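PDB 3TM8: HD-GYP domain-containing protein, which binds a pair of iron ions in an HD-GYP domain and is probably related to the phosphodiesterases that break down cyclic-di-GMP. Local coordinates for residues Q35-N40 and D57-E62; L51-G56 and L64-D69. All coordinates share one frame; numbering follows the deposited sequence.

Contact 1. Residues Q35-N40 and D57-E62; sequences QKIDFN and DSFEGE
Ile37 lays its CG1 branch against the backbone of Asp57, with CG1 3.5 Å from Asp57 O, and carries CD1 on to Asp57 CB. Its other branch runs elsewhere: CG2 reaches the edge of the Phe59 ring, 4.1 Å from CE2 and near the ring plane, the two side chains meeting at about a right angle. Chi1 of 64° aims the two branches, setting CG1 between the backbone N and the carbonyl carbon and CG2 anti to that carbon. Within its own segment Ile37 also covers a face of the Phe39 ring with CB, above the rim.

The backbone supplies the polar half of the contact. Ile37 N donates to Asp57 O at 2.9 Å, a nearly straight bond (166° at the hydrogen), and Lys36 CA adds a CA-H...O contact to the same Asp57 O at 3.4 Å. One carbonyl oxygen thus takes both an N-H and a C-H from neighbouring residues. Ser58 CB packs 3.6 Å from Gln35 O, while its hydroxyl OG donates to Glu60 OE1 at 2.7 Å, on the syn lone pair; Arg63 NH1 meets both the Ser58 hydroxyl and the Glu60 carboxylate.

Beyond the two segments, Ile37 touches Tyr88 of helix 82-97, and Ile37 and Phe59 both touch Leu53. The carboxylate of Asp57 turns to Arg54 N and Arg66. Backbone polarity and side-chain apolarity therefore divide the work: the main-chain bond joins the loops, flanked by backbone bonds of Ile37 with Gly56 and Phe59 with Gly33, and Ile37 packs its two branches on the apolar side.

Contact 2. Residues L51-G56 and L64-D69; sequences LYLRRG and LKRLKD
A classic beta bulge, in which Tyr52 and Leu53 both face Ala41, ends strand 48-53 and brings two consecutive side chains up to the 3-10 segment that runs through 64-67. Tyr52 works through its hydroxyl: OH donates to Arg66 O at 2.7 Å, lying in the carbonyl plane on a lone pair, with the oxygen in turn in the plane of the ring at its edge. With chi1 at -176° the phenol swings away from the backbone N and reaches that carbonyl. The ring edge also meets Leu67, CE2 to CD2 at 4.2 Å.

Leu53 serves two neighbours with its two methyls. CD1 touches Leu67 CD2 at 4.1 Å, and CD2 sits over one face of the Arg66 guanidinium, off toward its rim and 3.7 Å from NH1. The arginine chain bends at chi3 (67°), and its flat end lies on leucine while its nitrogens meet polar partners. NH1 forms a salt bridge with Asp57 OD2, and NH2 gives a hydrogen bond to a water that also accepts from Arg54 NH1, 3.3 Å away. That shared water lies between two groups of like charge. Arg66 CZ stands 5.4 Å from the Tyr52 ring centroid, too far for more than a weak cation-pi attraction.

Met75 of strand 74-78 touches both Tyr52 and Leu53. The turn itself is tied by Leu67 N to Leu64 O at 2.8 Å, the N-H of residue i+3 bonding to the carbonyl of residue i as is typical of a 3-10 segment, here docked against the bulged end of a beta-hairpin.

Both contacts belong to the same small N-terminal region, away from the iron sites, and their centres are about 8 Å apart. Contact 1 joins two loops; contact 2 sets the end of a hairpin strand against a 3-10 turn. Their segments alternate along the chain, and the two contacts touch directly, with Asp57 and Arg66 joining them by charge. Both are partly buried: in contact 1 three of six touching residues are buried and Lys36 is exposed, in contact 2 two of four are buried and none is fully exposed. Contact 1 relies on a backbone-to-backbone bond, whereas contact 2 uses a tyrosine hydroxyl and a guanidinium. Phe59, Leu53 and Leu67 all touch one another, linking their apolar sides.

Contact 1. Residues Q35-N40 and D57-E62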
loop_
_atom_site.group_PDB
_atom_site.type_symbol
_atom_site.label_atom_id
_atom_site.label_comp_id
_atom_site.label_asym_id
_atom_site.label_seq_id
_atom_site.Cartn_x
_atom_site.Cartn_y
_atom_site.Cartn_z
ATOM N N GLN A 35 20.065 9.409 -0.139
ATOM C CA GLN A 35 20.717 9.831 1.099
ATOM C C GLN A 35 21.597 8.707 1.641
ATOM O O GLN A 35 21.165 7.566 1.731
ATOM C CB GLN A 35 19.716 10.276 2.173
ATOM C CG GLN A 35 20.425 10.784 3.425
ATOM C CD GLN A 35 19.516 11.128 4.595
ATOM O OE1 GLN A 35 20.007 11.455 5.678
ATOM N NE2 GLN A 35 18.195 11.050 4.397
ATOM N N LYS A 36 22.833 9.030 2.003
ATOM C CA LYS A 36 23.737 8.018 2.545
ATOM C C LYS A 36 23.370 7.721 3.991
ATOM O O LYS A 36 23.184 8.641 4.791
ATOM C CB LYS A 36 25.195 8.480 2.461
ATOM C CG LYS A 36 25.698 8.703 1.046
ATOM C CD LYS A 36 27.193 8.973 1.049
ATOM C CE LYS A 36 27.705 9.308 -0.342
ATOM N NZ LYS A 36 29.174 9.562 -0.334
ATOM N N ILE A 37 23.271 6.443 4.341
ATOM C CA ILE A 37 22.923 6.090 5.707
ATOM C C ILE A 37 24.133 6.282 6.616
ATOM O O ILE A 37 25.252 5.984 6.223
ATOM C CB ILE A 37 22.366 4.644 5.817
ATOM C CG1 ILE A 37 23.416 3.600 5.437
ATOM C CG2 ILE A 37 21.109 4.488 4.952
ATOM C CD1 ILE A 37 22.904 2.152 5.570
ATOM N N ASP A 38 23.907 6.797 7.821
ATOM C CA ASP A 38 24.975 6.961 8.809
ATOM C C ASP A 38 24.749 5.969 9.946
ATOM O O ASP A 38 24.884 6.309 11.124
ATOM C CB ASP A 38 25.001 8.400 9.343
ATOM C CG ASP A 38 26.113 8.642 10.360
ATOM O OD1 ASP A 38 27.207 8.068 10.200
ATOM O OD2 ASP A 38 25.890 9.409 11.326
ATOM N N PHE A 39 24.382 4.747 9.573
ATOM C CA PHE A 39 24.188 3.638 10.505
ATOM C C PHE A 39 24.355 2.326 9.741
ATOM O O PHE A 39 24.144 2.281 8.529
ATOM C CB PHE A 39 22.787 3.684 11.126
ATOM C CG PHE A 39 21.680 3.854 10.116
ATOM C CD1 PHE A 39 21.067 2.757 9.526
ATOM C CD2 PHE A 39 21.257 5.121 9.756
ATOM C CE1 PHE A 39 20.049 2.929 8.586
ATOM C CE2 PHE A 39 20.252 5.300 8.817
ATOM C CZ PHE A 39 19.642 4.208 8.233
ATOM N N ASN A 40 24.768 1.263 10.430
ATOM C CA ASN A 40 24.689 -0.080 9.859
ATOM C C ASN A 40 23.257 -0.600 9.903
ATOM O O ASN A 40 22.471 -0.181 10.743
ATOM C CB ASN A 40 25.516 -1.069 10.685
ATOM C CG ASN A 40 27.010 -0.926 10.489
ATOM O OD1 ASN A 40 27.493 -0.277 9.549
ATOM N ND2 ASN A 40 27.761 -1.572 11.381
ATOM N N ASP A 57 26.099 3.630 2.698
ATOM C CA ASP A 57 25.286 3.062 1.615
ATOM C C ASP A 57 24.068 3.927 1.259
ATOM O O ASP A 57 23.546 4.666 2.091
ATOM C CB ASP A 57 24.809 1.646 1.959
ATOM C CG ASP A 57 25.936 0.629 1.985
ATOM O OD1 ASP A 57 27.068 0.978 1.594
ATOM O OD2 ASP A 57 25.676 -0.522 2.391
ATOM N N SER A 58 23.617 3.824 0.016
ATOM C CA SER A 58 22.369 4.472 -0.399
ATOM C C SER A 58 21.613 3.557 -1.359
ATOM O O SER A 58 22.125 2.508 -1.750
ATOM C CB SER A 58 22.627 5.841 -1.036
ATOM O OG SER A 58 23.420 5.712 -2.199
ATOM N N PHE A 59 20.402 3.952 -1.746
ATOM C CA PHE A 59 19.487 3.003 -2.367
ATOM C C PHE A 59 18.733 3.540 -3.564
ATOM O O PHE A 59 17.704 2.988 -3.965
ATOM C CB PHE A 59 18.561 2.433 -1.289
ATOM C CG PHE A 59 19.330 1.760 -0.210
ATOM C CD1 PHE A 59 19.858 0.497 -0.427
ATOM C CD2 PHE A 59 19.657 2.431 0.961
ATOM C CE1 PHE A 59 20.642 -0.113 0.523
ATOM C CE2 PHE A 59 20.445 1.820 1.925
ATOM C CZ PHE A 59 20.938 0.547 1.703
ATOM N N GLU A 60 19.280 4.593 -4.162
ATOM C CA GLU A 60 18.669 5.188 -5.343
ATOM C C GLU A 60 18.882 4.311 -6.584
ATOM O O GLU A 60 19.867 3.571 -6.678
ATOM C CB GLU A 60 19.222 6.602 -5.567
ATOM C CG GLU A 60 20.599 6.682 -6.240
ATOM C CD GLU A 60 21.776 6.380 -5.317
ATOM O OE1 GLU A 60 21.571 6.125 -4.111
ATOM O OE2 GLU A 60 22.923 6.408 -5.812
ATOM N N GLY A 61 17.954 4.388 -7.534
ATOM C CA GLY A 61 18.087 3.661 -8.788
ATOM C C GLY A 61 18.279 2.166 -8.606
ATOM O O GLY A 61 17.552 1.529 -7.846
ATOM N N GLU A 62 19.271 1.611 -9.296
ATOM C CA GLU A 62 19.529 0.174 -9.256
ATOM C C GLU A 62 20.020 -0.313 -7.895
ATOM O O GLU A 62 19.984 -1.512 -7.608
ATOM C CB GLU A 62 20.526 -0.228 -10.347
ATOM C CG GLU A 62 20.018 0.002 -11.761
ATOM C CD GLU A 62 20.997 -0.469 -12.822
ATOM O OE1 GLU A 62 22.125 -0.869 -12.460
ATOM O OE2 GLU A 62 20.637 -0.442 -14.018
#

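Contact 2. Residues L51-G56 and L64-D69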
loop_
_atom_site.group_PDB
_atom_site.type_symbol
_atom_site.label_atom_id
_atom_site.label_comp_id
_atom_site.label_asym_id
_atom_site.label_seq_id
_atom_site.Cartn_x
_atom_site.Cartn_y
_atom_site.Cartn_z
ATOM N N LEU A 51 25.344 -8.297 9.630
ATOM C CA LEU A 51 25.568 -7.025 8.951
ATOM C C LEU A 51 25.295 -7.154 7.455
ATOM O O LEU A 51 25.825 -8.054 6.801
ATOM C CB LEU A 51 27.006 -6.565 9.180
ATOM C CG LEU A 51 27.445 -5.255 8.535
ATOM C CD1 LEU A 51 26.625 -4.105 9.074
ATOM C CD2 LEU A 51 28.935 -5.031 8.809
ATOM N N TYR A 52 24.472 -6.253 6.919
ATOM C CA TYR A 52 24.094 -6.299 5.514
ATOM C C TYR A 52 24.281 -4.939 4.825
ATOM O O TYR A 52 24.804 -4.873 3.713
ATOM C CB TYR A 52 22.651 -6.799 5.362
ATOM C CG TYR A 52 22.213 -6.962 3.926
ATOM C CD1 TYR A 52 22.915 -7.783 3.055
ATOM C CD2 TYR A 52 21.085 -6.312 3.444
ATOM C CE1 TYR A 52 22.514 -7.934 1.737
ATOM C CE2 TYR A 52 20.681 -6.459 2.138
ATOM C CZ TYR A 52 21.391 -7.272 1.285
ATOM O OH TYR A 52 21.001 -7.434 -0.027
ATOM N N LEU A 53 23.845 -3.863 5.481
ATOM C CA LEU A 53 24.044 -2.515 4.958
ATOM C C LEU A 53 25.045 -1.777 5.831
ATOM O O LEU A 53 24.977 -1.832 7.060
ATOM C CB LEU A 53 22.720 -1.748 4.923
ATOM C CG LEU A 53 21.549 -2.488 4.268
ATOM C CD1 LEU A 53 20.282 -1.641 4.350
ATOM C CD2 LEU A 53 21.857 -2.862 2.825
ATOM N N ARG A 54 25.961 -1.065 5.195
ATOM C CA ARG A 54 27.027 -0.399 5.928
ATOM C C ARG A 54 26.905 1.107 5.867
ATOM O O ARG A 54 26.333 1.650 4.933
ATOM C CB ARG A 54 28.375 -0.841 5.378
ATOM C CG ARG A 54 28.704 -2.269 5.727
ATOM C CD ARG A 54 29.813 -2.796 4.862
ATOM N NE ARG A 54 30.204 -4.137 5.277
ATOM C CZ ARG A 54 29.504 -5.234 5.009
ATOM N NH1 ARG A 54 28.368 -5.152 4.325
ATOM N NH2 ARG A 54 29.940 -6.413 5.428
ATOM N N ARG A 55 27.462 1.776 6.873
ATOM C CA ARG A 55 27.513 3.228 6.881
ATOM C C ARG A 55 28.022 3.717 5.530
ATOM O O ARG A 55 29.040 3.239 5.028
ATOM C CB ARG A 55 28.400 3.736 8.028
ATOM C CG ARG A 55 27.939 3.245 9.399
ATOM C CD ARG A 55 28.777 3.762 10.582
ATOM N NE ARG A 55 28.364 3.029 11.773
ATOM C CZ ARG A 55 28.923 1.893 12.172
ATOM N NH1 ARG A 55 29.968 1.409 11.516
ATOM N NH2 ARG A 55 28.452 1.259 13.238
ATOM N N GLY A 56 27.297 4.655 4.933
ATOM C CA GLY A 56 27.680 5.220 3.652
ATOM C C GLY A 56 26.864 4.695 2.480
ATOM O O GLY A 56 26.922 5.246 1.382
ATOM N N LEU A 64 18.552 -0.015 -5.249
ATOM C CA LEU A 64 17.410 -0.523 -4.505
ATOM C C LEU A 64 17.272 -2.038 -4.627
ATOM O O LEU A 64 16.644 -2.671 -3.787
ATOM C CB LEU A 64 16.122 0.171 -4.944
ATOM C CG LEU A 64 14.889 -0.129 -4.091
ATOM C CD1 LEU A 64 15.136 0.194 -2.619
ATOM C CD2 LEU A 64 13.693 0.635 -4.633
ATOM N N LYS A 65 17.866 -2.620 -5.664
ATOM C CA LYS A 65 17.795 -4.069 -5.850
ATOM C C LYS A 65 18.342 -4.839 -4.647
ATOM O O LYS A 65 17.940 -5.973 -4.388
ATOM C CB LYS A 65 18.522 -4.480 -7.131
ATOM C CG LYS A 65 17.870 -3.950 -8.393
ATOM C CD LYS A 65 18.711 -4.273 -9.615
ATOM C CE LYS A 65 18.174 -3.578 -10.856
ATOM N NZ LYS A 65 19.098 -3.728 -12.011
ATOM N N ARG A 66 19.254 -4.216 -3.910
ATOM C CA ARG A 66 19.790 -4.823 -2.696
ATOM C C ARG A 66 18.699 -5.111 -1.662
ATOM O O ARG A 66 18.904 -5.903 -0.742
ATOM C CB ARG A 66 20.853 -3.917 -2.068
ATOM C CG ARG A 66 22.010 -3.546 -2.984
ATOM C CD ARG A 66 23.065 -2.763 -2.217
ATOM N NE ARG A 66 23.713 -3.597 -1.208
ATOM C CZ ARG A 66 24.283 -3.141 -0.098
ATOM N NH1 ARG A 66 24.290 -1.841 0.172
ATOM N NH2 ARG A 66 24.845 -3.992 0.750
ATOM N N LEU A 67 17.551 -4.453 -1.803
ATOM C CA LEU A 67 16.465 -4.593 -0.843
ATOM C C LEU A 67 15.224 -5.239 -1.457
ATOM O O LEU A 67 14.200 -5.355 -0.789
ATOM C CB LEU A 67 16.097 -3.227 -0.254
ATOM C CG LEU A 67 17.260 -2.554 0.476
ATOM C CD1 LEU A 67 16.867 -1.163 0.977
ATOM C CD2 LEU A 67 17.758 -3.436 1.621
ATOM N N LYS A 68 15.327 -5.648 -2.719
ATOM C CA LYS A 68 14.197 -6.217 -3.453
ATOM C C LYS A 68 14.308 -7.730 -3.624
ATOM O O LYS A 68 15.405 -8.282 -3.653
ATOM C CB LYS A 68 14.083 -5.552 -4.830
ATOM C CG LYS A 68 13.621 -4.100 -4.776
ATOM C CD LYS A 68 13.750 -3.394 -6.118
ATOM C CE LYS A 68 12.843 -4.000 -7.176
ATOM N NZ LYS A 68 13.469 -5.151 -7.884
ATOM N N ASP A 69 13.161 -8.392 -3.752
ATOM C CA ASP A 69 13.106 -9.827 -4.056
ATOM C C ASP A 69 13.684 -10.705 -2.949
ATOM O O ASP A 69 14.052 -11.855 -3.198
ATOM C CB ASP A 69 13.837 -10.140 -5.368
ATOM C CG ASP A 69 13.267 -9.398 -6.541
ATOM O OD1 ASP A 69 12.146 -9.746 -6.969
ATOM O OD2 ASP A 69 13.941 -8.472 -7.037
HETATM O O HOH W 1 27.215 -2.798 2.380
#